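Local coordinates for protein glutathione S-transferase (PDB 4E8H) that probably conjugates glutathione to electrophilic compounds and binds glutathione as a homodimer, at residues R94-A97 and I98-R102; S180-E183 and N184-K187; K194-P198 and Y199-E203. One frame throughout, in Å; residues are numbered along the deposited sequence.

Contact 1 of 3, residues R94-A97 and I98-R102; sequences RQRA and IIDQR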
# COMPACT_ATOMS: atom_id res chain seq x y z
N ARG B 94 14.98 7.98 -6.05
CA ARG B 94 14.03 9.10 -5.99
C ARG B 94 12.81 8.87 -6.89
O ARG B 94 11.67 9.06 -6.44
CB ARG B 94 14.72 10.45 -6.25
CG ARG B 94 15.72 10.82 -5.15
CD ARG B 94 16.15 12.29 -5.16
NE ARG B 94 16.93 12.60 -3.95
CZ ARG B 94 17.40 13.80 -3.63
NH1 ARG B 94 17.19 14.85 -4.41
NH2 ARG B 94 18.09 13.96 -2.51
N GLN B 95 13.04 8.46 -8.14
CA GLN B 95 11.94 8.14 -9.05
C GLN B 95 11.12 6.94 -8.57
O GLN B 95 9.90 6.94 -8.69
CB GLN B 95 12.46 7.91 -10.47
CG GLN B 95 12.81 9.20 -11.22
CD GLN B 95 13.45 8.94 -12.57
OE1 GLN B 95 14.01 7.87 -12.82
NE2 GLN B 95 13.39 9.93 -13.45
N ARG B 96 11.80 5.93 -8.02
CA ARG B 96 11.12 4.77 -7.44
C ARG B 96 10.27 5.17 -6.24
O ARG B 96 9.15 4.68 -6.08
CB ARG B 96 12.14 3.69 -7.05
CG ARG B 96 11.52 2.40 -6.53
CD ARG B 96 12.56 1.31 -6.44
NE ARG B 96 12.88 0.78 -7.77
CZ ARG B 96 12.68 -0.48 -8.14
NH1 ARG B 96 12.18 -1.37 -7.28
NH2 ARG B 96 13.00 -0.87 -9.36
N ALA B 97 10.80 6.06 -5.40
CA ALA B 97 10.10 6.53 -4.20
C ALA B 97 8.78 7.24 -4.51
O ALA B 97 7.78 7.02 -3.82
CB ALA B 97 11.00 7.44 -3.37
N ILE B 98 8.79 8.09 -5.53
CA ILE B 98 7.58 8.80 -5.97
C ILE B 98 6.51 7.80 -6.43
O ILE B 98 5.34 7.91 -6.05
CB ILE B 98 7.88 9.84 -7.09
CG1 ILE B 98 8.88 10.89 -6.59
CG2 ILE B 98 6.60 10.51 -7.58
CD1 ILE B 98 9.48 11.77 -7.68
N ILE B 99 6.93 6.81 -7.23
CA ILE B 99 6.03 5.75 -7.68
C ILE B 99 5.46 5.00 -6.47
O ILE B 99 4.26 4.74 -6.42
CB ILE B 99 6.73 4.76 -8.64
CG1 ILE B 99 7.18 5.50 -9.91
CG2 ILE B 99 5.79 3.61 -9.02
CD1 ILE B 99 8.24 4.77 -10.68
N ASP B 100 6.32 4.69 -5.50
CA ASP B 100 5.87 3.97 -4.30
C ASP B 100 4.84 4.75 -3.49
O ASP B 100 3.89 4.16 -2.98
CB ASP B 100 7.06 3.53 -3.44
CG ASP B 100 7.80 2.35 -4.03
OD1 ASP B 100 7.19 1.57 -4.80
OD2 ASP B 100 9.00 2.19 -3.73
N GLN B 101 5.03 6.07 -3.39
CA GLN B 101 4.05 6.92 -2.72
C GLN B 101 2.70 6.91 -3.46
O GLN B 101 1.65 6.86 -2.83
CB GLN B 101 4.57 8.35 -2.54
CG GLN B 101 3.57 9.33 -1.92
CD GLN B 101 2.69 10.01 -2.96
OE1 GLN B 101 3.17 10.45 -4.00
NE2 GLN B 101 1.39 10.10 -2.67
N ARG B 102 2.75 6.97 -4.79
CA ARG B 102 1.53 6.95 -5.60
C ARG B 102 0.80 5.61 -5.47
O ARG B 102 -0.43 5.58 -5.44
CB ARG B 102 1.82 7.28 -7.08
CG ARG B 102 2.50 8.63 -7.33
CD ARG B 102 1.63 9.83 -6.94
NE ARG B 102 2.06 11.05 -7.62
CZ ARG B 102 2.51 12.15 -7.02
NH1 ARG B 102 2.59 12.23 -5.70
NH2 ARG B 102 2.87 13.20 -7.76
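D100 folds back against R96, one helical turn earlier. Its backbone N donates to R96 O at 2.9 Å. Its carboxylate lies alongside the same oxygen, with D100 CG 3.4 Å from R96 O. CG stands beside the backbone N, anti to the carbonyl carbon (chi1 -75°), and this turns the carboxylate toward the preceding turn. There D100 OD2 lies 3.8 Å from R96 CG, in the aliphatic part of that side chain. The guanidinium and carboxylate planes are 83° apart, and the charges do not pair. R96 instead bonds P90 O and N80 OD1, while D100 OD1 bonds Y89 OH. These residues lie near the start of helix 93-124, the long first helix of the helical C-terminal domain, where it meets the second subunit. F66 of that subunit packs on I98, and its Y77 packs on A97. I98 is close to its own helix too, with CG1 3.3 Å from R94 O. A97 O accepts from Q101 N at 2.9 Å. All this is the close-packed part. The Q95 side is looser. Q95 is exposed, its CB directed away from the next turn. Its backbone O receives I99 N in a weak bond of 3.3 Å.

Contact 2 of 3, residues S180-E183 and N184-K187; sequences SSHE and NIAK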
# COMPACT_ATOMS: atom_id res chain seq x y z
N SER B 180 -14.58 15.84 -15.79
CA SER B 180 -13.97 16.70 -16.81
C SER B 180 -13.50 18.06 -16.26
O SER B 180 -12.58 18.66 -16.82
CB SER B 180 -14.90 16.88 -18.02
OG SER B 180 -16.13 17.48 -17.64
N SER B 181 -14.10 18.52 -15.16
CA SER B 181 -13.67 19.76 -14.51
C SER B 181 -12.36 19.62 -13.73
O SER B 181 -11.73 20.62 -13.38
CB SER B 181 -14.76 20.32 -13.61
OG SER B 181 -14.88 19.56 -12.42
N HIS B 182 -11.97 18.38 -13.43
CA HIS B 182 -10.60 18.11 -12.97
C HIS B 182 -9.75 17.98 -14.22
O HIS B 182 -9.53 16.87 -14.74
CB HIS B 182 -10.52 16.84 -12.11
CG HIS B 182 -11.37 16.87 -10.88
ND1 HIS B 182 -10.85 17.04 -9.61
CD2 HIS B 182 -12.70 16.73 -10.72
CE1 HIS B 182 -11.83 17.01 -8.73
NE2 HIS B 182 -12.97 16.82 -9.38
N GLU B 183 -9.27 19.12 -14.71
CA GLU B 183 -8.64 19.20 -16.03
C GLU B 183 -7.37 18.35 -16.15
O GLU B 183 -7.13 17.76 -17.21
CB GLU B 183 -8.37 20.65 -16.42
CG GLU B 183 -9.63 21.49 -16.59
CD GLU B 183 -9.38 22.83 -17.25
OE1 GLU B 183 -8.79 22.86 -18.35
OE2 GLU B 183 -9.77 23.86 -16.66
N ASN B 184 -6.57 18.28 -15.09
CA ASN B 184 -5.38 17.43 -15.10
C ASN B 184 -5.73 15.95 -15.22
O ASN B 184 -5.10 15.23 -15.98
CB ASN B 184 -4.50 17.67 -13.87
CG ASN B 184 -3.95 19.08 -13.81
OD1 ASN B 184 -3.70 19.71 -14.84
ND2 ASN B 184 -3.74 19.58 -12.59
N ILE B 185 -6.75 15.52 -14.47
CA ILE B 185 -7.23 14.14 -14.55
C ILE B 185 -7.77 13.85 -15.95
O ILE B 185 -7.43 12.83 -16.55
CB ILE B 185 -8.28 13.80 -13.46
CG1 ILE B 185 -7.66 13.95 -12.06
CG2 ILE B 185 -8.83 12.38 -13.66
CD1 ILE B 185 -8.60 13.61 -10.91
N ALA B 186 -8.60 14.76 -16.47
CA ALA B 186 -9.21 14.59 -17.79
C ALA B 186 -8.18 14.37 -18.90
O ALA B 186 -8.31 13.44 -19.69
CB ALA B 186 -10.10 15.79 -18.13
N LYS B 187 -7.15 15.22 -18.93
CA LYS B 187 -6.09 15.13 -19.95
C LYS B 187 -5.21 13.90 -19.74
O LYS B 187 -4.85 13.22 -20.70
CB LYS B 187 -5.23 16.40 -19.95
CG LYS B 187 -5.96 17.66 -20.38
CD LYS B 187 -5.14 18.91 -20.07
CE LYS B 187 -6.01 20.16 -20.09
NZ LYS B 187 -5.27 21.36 -19.62
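H182 is the N-cap residue of helix 183-196 in the C-terminal domain, and it meets I185 and A186 in the first turn. It is also the centre of an inverse gamma turn, the bend by which the loop after helix 160-174 enters the new helix. H182 O accepts from A186 N at 2.9 Å. This bond is nearly straight, with an N-H...O angle of 166°. The methyl of A186 points back at the loop and lies 4.0 Å from S180 O. On the inner side, H182 CB rests against the end of I185, 3.9 Å from CD1. I185 CG1 is anti to its carbonyl carbon (chi1 -62°), which aims the longer branch back at H182. Both side chains also pack on L140 of helix 130-146. N144 of that helix ties the new turn down: its O accepts from N184 ND2, and its OD1 accepts from I185 N. The outer side is more exposed. E183 O accepts from K187 N at 3.1 Å, and K187 CG passes 3.4 Å from the same oxygen. The side chains of E183 and K187 run side by side and point the same way. Their opposite charges come near without forming a salt bridge, as E183 OE1 stays 4.0 Å from K187 NZ.

Contact 3 of 3, residues K194-P198 and Y199-E203; sequences KMLEP and YGYDE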
# COMPACT_ATOMS: atom_id res chain seq x y z
N LYS B 194 -4.67 6.17 -24.43
CA LYS B 194 -3.92 6.09 -25.69
C LYS B 194 -2.65 5.25 -25.54
O LYS B 194 -2.31 4.48 -26.44
CB LYS B 194 -3.58 7.48 -26.22
CG LYS B 194 -4.78 8.24 -26.78
CD LYS B 194 -4.35 9.58 -27.38
CE LYS B 194 -5.53 10.33 -27.99
NZ LYS B 194 -6.46 10.88 -26.95
N MET B 195 -1.97 5.41 -24.41
CA MET B 195 -0.79 4.62 -24.09
C MET B 195 -1.11 3.13 -23.95
O MET B 195 -0.29 2.28 -24.32
CB MET B 195 -0.14 5.12 -22.80
CG MET B 195 0.55 6.47 -22.92
SD MET B 195 1.95 6.45 -24.06
CE MET B 195 3.16 5.52 -23.12
N LEU B 196 -2.30 2.82 -23.44
CA LEU B 196 -2.66 1.45 -23.09
C LEU B 196 -3.49 0.71 -24.14
O LEU B 196 -3.70 -0.50 -24.01
CB LEU B 196 -3.36 1.41 -21.73
CG LEU B 196 -2.51 1.73 -20.49
CD1 LEU B 196 -3.39 1.87 -19.26
CD2 LEU B 196 -1.42 0.67 -20.26
N GLU B 197 -3.96 1.42 -25.16
CA GLU B 197 -4.77 0.79 -26.22
C GLU B 197 -4.04 -0.31 -27.01
O GLU B 197 -4.68 -1.29 -27.41
CB GLU B 197 -5.39 1.82 -27.17
CG GLU B 197 -6.54 2.64 -26.57
CD GLU B 197 -7.76 1.83 -26.15
OE1 GLU B 197 -7.79 0.59 -26.31
OE2 GLU B 197 -8.73 2.46 -25.66
N PRO B 198 -2.72 -0.17 -27.25
CA PRO B 198 -2.04 -1.31 -27.87
C PRO B 198 -1.79 -2.45 -26.88
O PRO B 198 -1.24 -3.48 -27.26
CB PRO B 198 -0.70 -0.71 -28.35
CG PRO B 198 -0.82 0.78 -28.18
CD PRO B 198 -1.81 0.98 -27.08
N TYR B 199 -2.19 -2.25 -25.62
CA TYR B 199 -1.94 -3.24 -24.57
C TYR B 199 -3.21 -3.74 -23.88
O TYR B 199 -3.21 -4.06 -22.69
CB TYR B 199 -0.94 -2.67 -23.55
CG TYR B 199 0.39 -2.29 -24.16
CD1 TYR B 199 1.27 -3.27 -24.61
CD2 TYR B 199 0.77 -0.95 -24.29
CE1 TYR B 199 2.50 -2.93 -25.17
CE2 TYR B 199 1.99 -0.60 -24.85
CZ TYR B 199 2.85 -1.60 -25.29
OH TYR B 199 4.07 -1.27 -25.84
N GLY B 200 -4.30 -3.81 -24.64
CA GLY B 200 -5.54 -4.43 -24.17
C GLY B 200 -6.41 -3.58 -23.26
O GLY B 200 -7.16 -4.12 -22.44
N TYR B 201 -6.32 -2.26 -23.39
CA TYR B 201 -7.12 -1.37 -22.55
C TYR B 201 -8.62 -1.67 -22.64
O TYR B 201 -9.30 -1.73 -21.62
CB TYR B 201 -6.83 0.11 -22.83
CG TYR B 201 -7.70 1.02 -22.01
CD1 TYR B 201 -8.82 1.62 -22.56
CD2 TYR B 201 -7.42 1.24 -20.66
CE1 TYR B 201 -9.64 2.44 -21.80
CE2 TYR B 201 -8.24 2.06 -19.89
CZ TYR B 201 -9.35 2.65 -20.47
OH TYR B 201 -10.17 3.47 -19.72
N ASP B 202 -9.13 -1.85 -23.86
CA ASP B 202 -10.56 -2.14 -24.06
C ASP B 202 -10.95 -3.52 -23.57
O ASP B 202 -11.94 -3.66 -22.84
CB ASP B 202 -10.98 -1.99 -25.53
CG ASP B 202 -12.48 -2.15 -25.73
OD1 ASP B 202 -13.18 -1.12 -25.85
OD2 ASP B 202 -12.97 -3.30 -25.75
N GLU B 203 -10.19 -4.54 -23.96
CA GLU B 203 -10.54 -5.92 -23.63
C GLU B 203 -10.39 -6.22 -22.13
O GLU B 203 -11.08 -7.10 -21.61
CB GLU B 203 -9.75 -6.92 -24.49
CG GLU B 203 -8.24 -6.86 -24.34
CD GLU B 203 -7.52 -7.63 -25.42
OE1 GLU B 203 -7.05 -7.00 -26.39
OE2 GLU B 203 -7.42 -8.87 -25.30
O HOH W 1 -4.63 -4.01 -27.44
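This is a local contact round the tight turn that joins helix 183-196 to helix 201-213 in the C-terminal domain, in which L196 and E197 meet Y199 and Y201. L196 O takes two backbone N-H groups from the residues that follow. It accepts from Y199 N at 2.8 Å, with the donor well above the carbonyl plane, and weakly from Y201 N at 3.2 Å. L196 CB and Y201 CB touch at 3.9 Å on the buried side. The Y199 ring turns back along the end of helix 183-196. M195 O lies in the ring plane at its edge, 3.4 Å from CD2, and P198 CB sits over one face. Y199 also touches R26 and V27 of helix 16-27. With an alanine here, M195 O and P198 CB would probably lose their ring neighbour, and a gap would be likely beside helix 16-27. E197 bends at chi2 (-63°), bringing OE2 to 3.2 Å from Y201 CD1. The carboxylate and ring planes are 84° apart. The Y201 OH is held elsewhere, by T170 OG1. G200, the N-cap of helix 201-213, has a positive phi of 79°. A water closes the outer side: it donates to E197 O at 2.7 Å and accepts from G200 N at 2.8 Å.

Overall arrangement
The three contacts follow one another along the chain without touching. Contacts 2 and 3 share helix 183-196: contact 2 lies at its start and contact 3 at its far end. Their centres are 20 Å apart, and their nearest atoms about 7 Å. Contact 1 lies on helix 93-124, its centre 22 Å from that of contact 2 and 24 Å from that of contact 3. It alone meets the second subunit. Its D100 side chain is about 8 Å from that of R72, which binds glutathione, and about 14 Å from the bound glutathione. Contacts 2 and 3 lie away from the annotated binding residues.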